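Long-range contacts in trwC protein (Escherichia coli, PDB 1QX0), which probably nicks and transfers one DNA strand in plasmid conjugation, through the zinc- and DNA-binding relaxase domain described here, a piece of a longer protein: residues 143-148 against 162-167; 101-106 against 207-212. All blocks are in the same frame, centred on the assembly; numbering follows the deposited sequence.

Contact 1 (143-148 against 162-167); sequences LVIGKF and THAVIL. With ZN (zinc ion), chain D.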
loop_
_atom_site.group_PDB
_atom_site.type_symbol
_atom_site.label_atom_id
_atom_site.label_comp_id
_atom_site.label_asym_id
_atom_site.label_seq_id
_atom_site.Cartn_x
_atom_site.Cartn_y
_atom_site.Cartn_z
ATOM N N LEU B 143 -14.868 -7.132 -0.680
ATOM C CA LEU B 143 -14.325 -5.771 -0.554
ATOM C C LEU B 143 -14.349 -5.058 -1.892
ATOM O O LEU B 143 -14.363 -5.707 -2.921
ATOM C CB LEU B 143 -12.889 -5.788 0.004
ATOM C CG LEU B 143 -12.634 -6.185 1.461
ATOM C CD1 LEU B 143 -11.081 -6.199 1.748
ATOM C CD2 LEU B 143 -13.376 -5.264 2.440
ATOM N N VAL B 144 -14.380 -3.733 -1.889
ATOM C CA VAL B 144 -14.153 -2.975 -3.122
ATOM C C VAL B 144 -12.775 -2.306 -2.968
ATOM O O VAL B 144 -12.571 -1.521 -2.040
ATOM C CB VAL B 144 -15.300 -1.947 -3.416
ATOM C CG1 VAL B 144 -15.107 -1.215 -4.774
ATOM C CG2 VAL B 144 -16.677 -2.655 -3.395
ATOM N N ILE B 145 -11.832 -2.648 -3.857
ATOM C CA ILE B 145 -10.443 -2.152 -3.736
ATOM C C ILE B 145 -9.931 -1.492 -4.990
ATOM O O ILE B 145 -9.947 -2.095 -6.055
ATOM C CB ILE B 145 -9.434 -3.272 -3.332
ATOM C CG1 ILE B 145 -10.006 -4.168 -2.229
ATOM C CG2 ILE B 145 -8.135 -2.651 -2.864
ATOM C CD1 ILE B 145 -9.284 -5.524 -2.098
ATOM N N GLY B 146 -9.476 -0.253 -4.852
ATOM C CA GLY B 146 -8.713 0.400 -5.915
ATOM C C GLY B 146 -7.243 0.334 -5.553
ATOM O O GLY B 146 -6.834 0.841 -4.521
ATOM N N LYS B 147 -6.463 -0.321 -6.393
ATOM C CA LYS B 147 -5.044 -0.522 -6.170
ATOM C C LYS B 147 -4.237 0.424 -7.054
ATOM O O LYS B 147 -4.473 0.507 -8.271
ATOM C CB LYS B 147 -4.673 -1.965 -6.518
ATOM C CG LYS B 147 -5.436 -3.059 -5.762
ATOM C CD LYS B 147 -4.820 -4.428 -6.113
ATOM C CE LYS B 147 -5.321 -4.955 -7.462
ATOM N NZ LYS B 147 -4.746 -6.331 -7.819
ATOM N N PHE B 148 -3.274 1.123 -6.440
ATOM C CA PHE B 148 -2.439 2.107 -7.132
ATOM C C PHE B 148 -0.964 1.798 -6.900
ATOM O O PHE B 148 -0.418 2.027 -5.814
ATOM C CB PHE B 148 -2.808 3.537 -6.682
ATOM C CG PHE B 148 -4.276 3.833 -6.808
ATOM C CD1 PHE B 148 -5.154 3.576 -5.741
ATOM C CD2 PHE B 148 -4.804 4.310 -8.016
ATOM C CE1 PHE B 148 -6.533 3.832 -5.866
ATOM C CE2 PHE B 148 -6.170 4.556 -8.149
ATOM C CZ PHE B 148 -7.040 4.289 -7.063
ATOM N N THR B 162 2.533 -0.429 -3.474
ATOM C CA THR B 162 1.151 -0.327 -3.953
ATOM C C THR B 162 0.206 0.125 -2.836
ATOM O O THR B 162 0.213 -0.439 -1.751
ATOM C CB THR B 162 0.645 -1.707 -4.478
ATOM O OG1 THR B 162 1.386 -2.125 -5.650
ATOM C CG2 THR B 162 -0.790 -1.610 -4.938
ATOM N N HIS B 163 -0.629 1.112 -3.127
ATOM C CA HIS B 163 -1.648 1.561 -2.201
ATOM C C HIS B 163 -2.900 0.815 -2.566
ATOM O O HIS B 163 -3.475 1.040 -3.639
ATOM C CB HIS B 163 -1.922 3.050 -2.340
ATOM C CG HIS B 163 -0.747 3.916 -2.049
ATOM N ND1 HIS B 163 -0.430 4.337 -0.776
ATOM C CD2 HIS B 163 0.166 4.484 -2.875
ATOM C CE1 HIS B 163 0.640 5.113 -0.831
ATOM N NE2 HIS B 163 1.017 5.219 -2.093
ATOM N N ALA B 164 -3.298 -0.089 -1.693
ATOM C CA ALA B 164 -4.545 -0.808 -1.877
ATOM C C ALA B 164 -5.564 -0.035 -1.069
ATOM O O ALA B 164 -5.599 -0.139 0.153
ATOM C CB ALA B 164 -4.421 -2.264 -1.396
ATOM N N VAL B 165 -6.358 0.771 -1.761
ATOM C CA VAL B 165 -7.381 1.555 -1.105
ATOM C C VAL B 165 -8.683 0.725 -1.031
ATOM O O VAL B 165 -9.364 0.549 -2.039
ATOM C CB VAL B 165 -7.596 2.916 -1.840
ATOM C CG1 VAL B 165 -8.708 3.717 -1.185
ATOM C CG2 VAL B 165 -6.297 3.737 -1.840
ATOM N N ILE B 166 -9.006 0.229 0.167
ATOM C CA ILE B 166 -10.241 -0.493 0.434
ATOM C C ILE B 166 -11.365 0.482 0.710
ATOM O O ILE B 166 -11.318 1.249 1.672
ATOM C CB ILE B 166 -10.092 -1.465 1.623
ATOM C CG1 ILE B 166 -9.058 -2.575 1.320
ATOM C CG2 ILE B 166 -11.414 -2.110 1.922
ATOM C CD1 ILE B 166 -8.580 -3.289 2.602
ATOM N N LEU B 167 -12.387 0.488 -0.132
ATOM C CA LEU B 167 -13.475 1.417 0.138
ATOM C C LEU B 167 -14.277 0.997 1.380
ATOM O O LEU B 167 -14.320 -0.176 1.753
ATOM C CB LEU B 167 -14.306 1.688 -1.125
ATOM C CG LEU B 167 -13.299 2.453 -2.016
ATOM C CD1 LEU B 167 -12.792 1.682 -3.243
ATOM C CD2 LEU B 167 -13.763 3.850 -2.384
HETATM ZN ZN ZN D . 2.737 5.979 -3.375
HETATM O O HOH W 1 -14.633 -2.512 0.289
HETATM O O HOH W 2 3.706 7.181 -1.417
#

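Contact 2 (101-106 against 207-212); sequences AGDAEI and LGYQLR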
loop_
_atom_site.group_PDB
_atom_site.type_symbol
_atom_site.label_atom_id
_atom_site.label_comp_id
_atom_site.label_asym_id
_atom_site.label_seq_id
_atom_site.Cartn_x
_atom_site.Cartn_y
_atom_site.Cartn_z
ATOM N N ALA B 101 17.623 -1.981 -12.696
ATOM C CA ALA B 101 18.122 -3.028 -13.579
ATOM C C ALA B 101 17.075 -3.353 -14.637
ATOM O O ALA B 101 17.408 -3.871 -15.702
ATOM C CB ALA B 101 18.463 -4.269 -12.781
ATOM N N GLY B 102 15.815 -3.054 -14.317
ATOM C CA GLY B 102 14.719 -3.131 -15.263
ATOM C C GLY B 102 14.225 -4.540 -15.481
ATOM O O GLY B 102 14.311 -5.034 -16.584
ATOM N N ASP B 103 13.713 -5.186 -14.438
ATOM C CA ASP B 103 13.152 -6.531 -14.557
ATOM C C ASP B 103 11.647 -6.514 -14.312
ATOM O O ASP B 103 11.195 -6.503 -13.151
ATOM C CB ASP B 103 13.813 -7.503 -13.587
ATOM C CG ASP B 103 13.310 -8.940 -13.762
ATOM O OD1 ASP B 103 14.010 -9.879 -13.322
ATOM O OD2 ASP B 103 12.237 -9.248 -14.331
ATOM N N ALA B 104 10.892 -6.531 -15.406
ATOM C CA ALA B 104 9.436 -6.393 -15.384
ATOM C C ALA B 104 8.751 -7.540 -14.667
ATOM O O ALA B 104 7.651 -7.376 -14.169
ATOM C CB ALA B 104 8.891 -6.278 -16.820
ATOM N N GLU B 105 9.395 -8.704 -14.631
ATOM C CA GLU B 105 8.818 -9.878 -13.958
ATOM C C GLU B 105 8.712 -9.653 -12.462
ATOM O O GLU B 105 7.846 -10.212 -11.812
ATOM C CB GLU B 105 9.633 -11.159 -14.205
ATOM C CG GLU B 105 9.794 -11.649 -15.642
ATOM C CD GLU B 105 8.717 -11.157 -16.580
ATOM O OE1 GLU B 105 7.546 -11.624 -16.452
ATOM O OE2 GLU B 105 9.052 -10.305 -17.445
ATOM N N ILE B 106 9.590 -8.807 -11.934
ATOM C CA ILE B 106 9.542 -8.463 -10.525
ATOM C C ILE B 106 8.319 -7.598 -10.217
ATOM O O ILE B 106 7.672 -7.796 -9.195
ATOM C CB ILE B 106 10.857 -7.832 -10.076
ATOM C CG1 ILE B 106 11.962 -8.884 -10.180
ATOM C CG2 ILE B 106 10.713 -7.272 -8.645
ATOM C CD1 ILE B 106 13.293 -8.478 -9.596
ATOM N N LEU B 207 11.611 -16.907 -10.287
ATOM C CA LEU B 207 12.346 -16.179 -11.307
ATOM C C LEU B 207 13.823 -16.523 -11.244
ATOM O O LEU B 207 14.597 -16.089 -12.096
ATOM C CB LEU B 207 12.155 -14.663 -11.124
ATOM C CG LEU B 207 10.775 -14.077 -11.428
ATOM C CD1 LEU B 207 10.847 -12.558 -11.274
ATOM C CD2 LEU B 207 10.313 -14.483 -12.846
ATOM N N GLY B 208 14.228 -17.252 -10.208
ATOM C CA GLY B 208 15.621 -17.613 -10.081
ATOM C C GLY B 208 16.488 -16.755 -9.198
ATOM O O GLY B 208 17.717 -16.902 -9.246
ATOM N N TYR B 209 15.887 -15.862 -8.400
ATOM C CA TYR B 209 16.661 -15.101 -7.428
ATOM C C TYR B 209 16.880 -15.892 -6.166
ATOM O O TYR B 209 16.077 -16.748 -5.799
ATOM C CB TYR B 209 15.985 -13.753 -7.085
ATOM C CG TYR B 209 15.919 -12.857 -8.274
ATOM C CD1 TYR B 209 14.731 -12.691 -8.964
ATOM C CD2 TYR B 209 17.065 -12.208 -8.752
ATOM C CE1 TYR B 209 14.673 -11.902 -10.084
ATOM C CE2 TYR B 209 17.003 -11.401 -9.889
ATOM C CZ TYR B 209 15.805 -11.262 -10.541
ATOM O OH TYR B 209 15.709 -10.462 -11.651
ATOM N N GLN B 210 17.970 -15.597 -5.484
ATOM C CA GLN B 210 18.167 -16.148 -4.155
ATOM C C GLN B 210 17.901 -15.069 -3.122
ATOM O O GLN B 210 18.246 -13.902 -3.322
ATOM C CB GLN B 210 19.582 -16.665 -3.977
ATOM C CG GLN B 210 19.784 -17.141 -2.566
ATOM C CD GLN B 210 20.961 -18.019 -2.422
ATOM O OE1 GLN B 210 20.840 -19.241 -2.506
ATOM N NE2 GLN B 210 22.128 -17.411 -2.206
ATOM N N LEU B 211 17.305 -15.481 -2.010
ATOM C CA LEU B 211 16.899 -14.552 -0.953
ATOM C C LEU B 211 17.753 -14.676 0.292
ATOM O O LEU B 211 18.003 -15.768 0.770
ATOM C CB LEU B 211 15.420 -14.769 -0.594
ATOM C CG LEU B 211 14.460 -14.820 -1.786
ATOM C CD1 LEU B 211 13.070 -14.907 -1.275
ATOM C CD2 LEU B 211 14.628 -13.642 -2.730
ATOM N N ARG B 212 18.191 -13.545 0.810
ATOM C CA ARG B 212 18.856 -13.497 2.107
ATOM C C ARG B 212 17.844 -12.990 3.146
ATOM O O ARG B 212 17.323 -11.874 3.040
ATOM C CB ARG B 212 20.102 -12.609 2.014
ATOM C CG ARG B 212 20.860 -12.344 3.313
ATOM C CD ARG B 212 22.006 -11.297 3.158
ATOM N NE ARG B 212 21.513 -9.910 3.150
ATOM C CZ ARG B 212 21.541 -9.064 2.093
ATOM N NH1 ARG B 212 22.048 -9.446 0.919
ATOM N NH2 ARG B 212 21.061 -7.825 2.219
#

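Contact 1 (143-148 against 162-167)
I145 and I166 both hold CG1 anti to their carbonyl carbon (chi1 -43° and -64°); together with their place on one face of a non-hydrogen-bonded pair, this shared torsion lays the two branches side by side, pointing the same way, with I145 CG1 4.0 Å from I166 CG1. L143, in the loop before the strand, crosses I166 obliquely: its CD2 lies 3.8 Å from I166 CG2 and its CD1 3.9 Å from I166 CD1. Branched aliphatic residues suit this buried face, where I166 also packs on L84 and L86 of the next strand; an alanine here would probably leave both methyls of L143 and CG1 of I145 without their partner and open a gap in the side-chain layer on this face. The small A164 fits nearer the middle, its CB 4.0 Å from I145 CG2, under helix 104-122. On the other face the ring of F148 meets V165 edge on, CE1 lying 4.0 Å from V165 CG2. G146 lies beside that ring, and any CB on it would come only 3.3 Å from F148 CE1. Five backbone bonds hold the strands in antiparallel register, among them H163 N to F148 O at 2.8 Å. H163 points to the same face of the sheet as F148: its NE2 binds the zinc ion at 2.3 Å, while D85 accepts from ND1 and so fixes the ring's rotation. H150 and H161 bind the same zinc. This is a beta hairpin of the central antiparallel sheet carrying the three-histidine metal site characteristic of conjugative relaxases.

Contact 2 (101-106 against 207-212)
D103 and Y209 approach from opposite directions, and the phenol OH gives its proton to D103 OD1 across 2.5 Å, a very short bond whose exact length deserves caution. OD1 sits at the edge of the tyrosine ring, in its plane, with the carboxylate turned 50° from that plane. A chi1 of -176° swings the D103 carboxylate away from the backbone N, and its oxygens take different partners: OD1 the tyrosine, OD2 E105 N at 2.9 Å. The second, on the anti side of OD2, is the capping bond of D103, the N-cap of helix 104-122, and the start of the helix would probably help to stabilise the negative charge. Aspartate is short enough to do both at once.

Beside this polar grip lies the tight, buried part. I106 sets CD1 3.7 Å from Y209 CE1, the two side chains crossing at about a right angle, and its CG1 reaches L207 CD1 at 4.0 Å. A long branched side chain suits the place, since I106 is buried between these residues, L204 and helix 92-99.

Outward the contact loosens. The partly exposed L207 brings both methyls to the aliphatic root of E105, CD1 at 3.5 Å and CD2 at 3.7 Å from E105 CB. The E105 chain then bends at chi2 and carries its carboxylate away from L207 into an exposed setting, where K108 makes a long, weak ion pair with it; a glutamate can thus lend its CB to packing and keep its charge at the surface. G208, exposed and with positive phi, takes a conformation in which a side chain would strike the preceding carbonyl. It closes helix 189-207 in a Schellman motif, and the contact as a whole is an N-capped helix start packed beside a helix end closed in this way.

Overall arrangement
The two contacts do not touch: their centres are 25 Å apart and their nearest atoms about 9 Å. Along the chain contact 1 is nested inside the loop that contact 2 closes, so the local hairpin lies within a far longer excursion. Helix 104-122 joins them in space. It starts in contact 2, and further along its H110 hydrogen-bonds T162 while L118 packs on I145, K147 and A164 of contact 1. Only contact 1 supplies a zinc ligand, and its nearest atom is about 4 Å from the bound DNA. Contact 2 lies at the surface, its nearest atom about 8 Å from the DNA, with the side chain of I106 about 12 Å from that of H161.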